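PDB 2RET: EpsJ from Vibrio vulnificus, which pairs with the pseudopilin EpsI and probably forms part of the tip of the type II secretion pseudopilus. Local coordinates for residues 90-94 with 95-99. Numbering follows the deposited sequence.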
loop_
_atom_site.group_PDB
_atom_site.type_symbol
_atom_site.label_atom_id
_atom_site.label_comp_id
_atom_site.label_asym_id
_atom_site.label_seq_id
_atom_site.Cartn_x
_atom_site.Cartn_y
_atom_site.Cartn_z
ATOM N N TYR B 90 24.456 16.138 -0.621
ATOM C CA TYR B 90 25.683 15.926 -1.398
ATOM C C TYR B 90 26.381 17.283 -1.513
ATOM O O TYR B 90 25.729 18.332 -1.565
ATOM C CB TYR B 90 25.373 15.341 -2.798
ATOM C CG TYR B 90 24.949 13.888 -2.788
ATOM C CD1 TYR B 90 23.674 13.499 -2.387
ATOM C CD2 TYR B 90 25.846 12.888 -3.137
ATOM C CE1 TYR B 90 23.324 12.150 -2.356
ATOM C CE2 TYR B 90 25.494 11.578 -3.105
ATOM C CZ TYR B 90 24.239 11.211 -2.722
ATOM O OH TYR B 90 23.943 9.877 -2.728
ATOM N N ARG B 91 27.693 17.248 -1.513
ATOM C CA ARG B 91 28.492 18.456 -1.678
ATOM C C ARG B 91 29.839 18.094 -2.254
ATOM O O ARG B 91 30.216 16.906 -2.262
ATOM C CB ARG B 91 28.688 19.116 -0.320
ATOM C CG ARG B 91 29.420 18.240 0.629
ATOM C CD ARG B 91 29.736 18.915 1.884
ATOM N NE ARG B 91 30.732 18.157 2.629
ATOM C CZ ARG B 91 30.778 18.094 3.958
ATOM N NH1 ARG B 91 29.886 18.739 4.704
ATOM N NH2 ARG B 91 31.718 17.378 4.554
ATOM N N ILE B 92 30.579 19.101 -2.707
ATOM C CA ILE B 92 31.966 18.917 -3.124
ATOM C C ILE B 92 32.888 19.517 -2.063
ATOM O O ILE B 92 32.702 20.653 -1.632
ATOM C CB ILE B 92 32.283 19.563 -4.516
ATOM C CG1 ILE B 92 31.318 19.056 -5.604
ATOM C CG2 ILE B 92 33.785 19.337 -4.932
ATOM C CD1 ILE B 92 31.504 17.616 -5.993
ATOM N N LYS B 93 33.872 18.737 -1.641
ATOM C CA LYS B 93 34.958 19.233 -0.810
ATOM C C LYS B 93 36.278 18.818 -1.403
ATOM O O LYS B 93 36.574 17.636 -1.467
ATOM C CB LYS B 93 34.846 18.702 0.599
ATOM C CG LYS B 93 34.010 19.582 1.468
ATOM C CD LYS B 93 34.810 20.790 1.887
ATOM C CE LYS B 93 33.966 22.019 1.794
ATOM N NZ LYS B 93 34.747 23.279 1.937
ATOM N N ASP B 94 37.041 19.809 -1.857
ATOM C CA ASP B 94 38.340 19.612 -2.445
ATOM C C ASP B 94 38.325 18.555 -3.532
ATOM O O ASP B 94 39.048 17.564 -3.482
ATOM C CB ASP B 94 39.358 19.354 -1.349
ATOM C CG ASP B 94 39.668 20.631 -0.539
ATOM O OD1 ASP B 94 40.115 21.654 -1.136
ATOM O OD2 ASP B 94 39.455 20.603 0.689
ATOM N N GLU B 95 37.446 18.811 -4.506
ATOM C CA GLU B 95 37.211 17.948 -5.652
ATOM C C GLU B 95 36.820 16.512 -5.274
ATOM O O GLU B 95 37.085 15.572 -6.010
ATOM C CB GLU B 95 38.423 18.019 -6.590
ATOM C CG GLU B 95 38.504 19.389 -7.256
ATOM C CD GLU B 95 39.701 19.567 -8.180
ATOM O OE1 GLU B 95 40.694 18.790 -8.062
ATOM O OE2 GLU B 95 39.644 20.512 -9.014
ATOM N N ARG B 96 36.199 16.368 -4.112
ATOM C CA ARG B 96 35.575 15.128 -3.697
ATOM C C ARG B 96 34.056 15.322 -3.586
ATOM O O ARG B 96 33.591 16.248 -2.916
ATOM C CB ARG B 96 36.047 14.706 -2.308
ATOM C CG ARG B 96 37.277 13.882 -2.233
ATOM C CD ARG B 96 37.402 13.337 -0.784
ATOM N NE ARG B 96 37.108 14.375 0.225
ATOM C CZ ARG B 96 38.011 15.208 0.761
ATOM N NH1 ARG B 96 39.301 15.137 0.440
ATOM N NH2 ARG B 96 37.630 16.116 1.645
ATOM N N LEU B 97 33.298 14.432 -4.213
ATOM C CA LEU B 97 31.893 14.305 -3.896
ATOM C C LEU B 97 31.776 13.563 -2.544
ATOM O O LEU B 97 32.366 12.507 -2.333
ATOM C CB LEU B 97 31.099 13.597 -5.031
ATOM C CG LEU B 97 29.572 13.606 -4.861
ATOM C CD1 LEU B 97 29.031 14.999 -5.143
ATOM C CD2 LEU B 97 28.918 12.558 -5.761
ATOM N N GLU B 98 31.043 14.180 -1.627
ATOM C CA GLU B 98 30.767 13.650 -0.317
ATOM C C GLU B 98 29.278 13.564 -0.146
ATOM O O GLU B 98 28.578 14.418 -0.631
ATOM C CB GLU B 98 31.333 14.596 0.742
ATOM C CG GLU B 98 32.853 14.606 0.694
ATOM C CD GLU B 98 33.481 15.267 1.871
ATOM O OE1 GLU B 98 32.858 16.120 2.535
ATOM O OE2 GLU B 98 34.634 14.917 2.133
ATOM N N ARG B 99 28.817 12.509 0.524
ATOM C CA ARG B 99 27.414 12.307 0.871
ATOM C C ARG B 99 27.284 12.444 2.374
ATOM O O ARG B 99 28.095 11.910 3.119
ATOM C CB ARG B 99 26.938 10.921 0.438
ATOM C CG ARG B 99 25.429 10.637 0.763
ATOM C CD ARG B 99 25.318 9.375 1.543
ATOM N NE ARG B 99 23.973 8.862 1.571
ATOM C CZ ARG B 99 23.573 7.837 2.308
ATOM N NH1 ARG B 99 24.407 7.188 3.090
ATOM N NH2 ARG B 99 22.309 7.473 2.262
#
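Glu98 is gripped by Arg91 across the hairpin and by Arg96 two residues before it. Arg91 approaches side-on, NE at 2.9 Å and NH2 at 2.6 Å from Glu98 OE1, an oxygen lying nearly in the guanidinium plane; an extended chain from CG to NE gives it the reach. Arg96, bent at chi3 (-44°), turns NE and NH2 onto Glu98 OE2, both from one face of the carboxylate. Two donors per oxygen should favour the charged form of this buried acid. Arg91 and Glu98 are also a hydrogen-bonded antiparallel pair (Glu98 N to Arg91 O 2.9 Å).

On the face of Tyr90, Ile92, Leu97 and Arg99, Ile92 CD1 makes apolar contact with Leu97 CD1 at 3.7 Å, and Arg99 CG sits over one face of the Tyr90 ring, offset toward CZ, a CH-pi contact. Asp31 in helix 10-32 takes both polar ends, Tyr90 OH and Arg99 NH2.

Toward the turn, Lys93 N to Arg96 O stays short (2.8 Å), but Arg96 N meets Lys93 O from above the carbonyl plane, and Asp94 is exposed. Lys93 NZ leaves for Asp62. Asp94 (phi 50°) and Glu95 (phi 56°) are both left-handed, close to a type I' turn, as expected of a tight beta hairpin whose two-residue turn joins neighbouring strands of the antiparallel sheet.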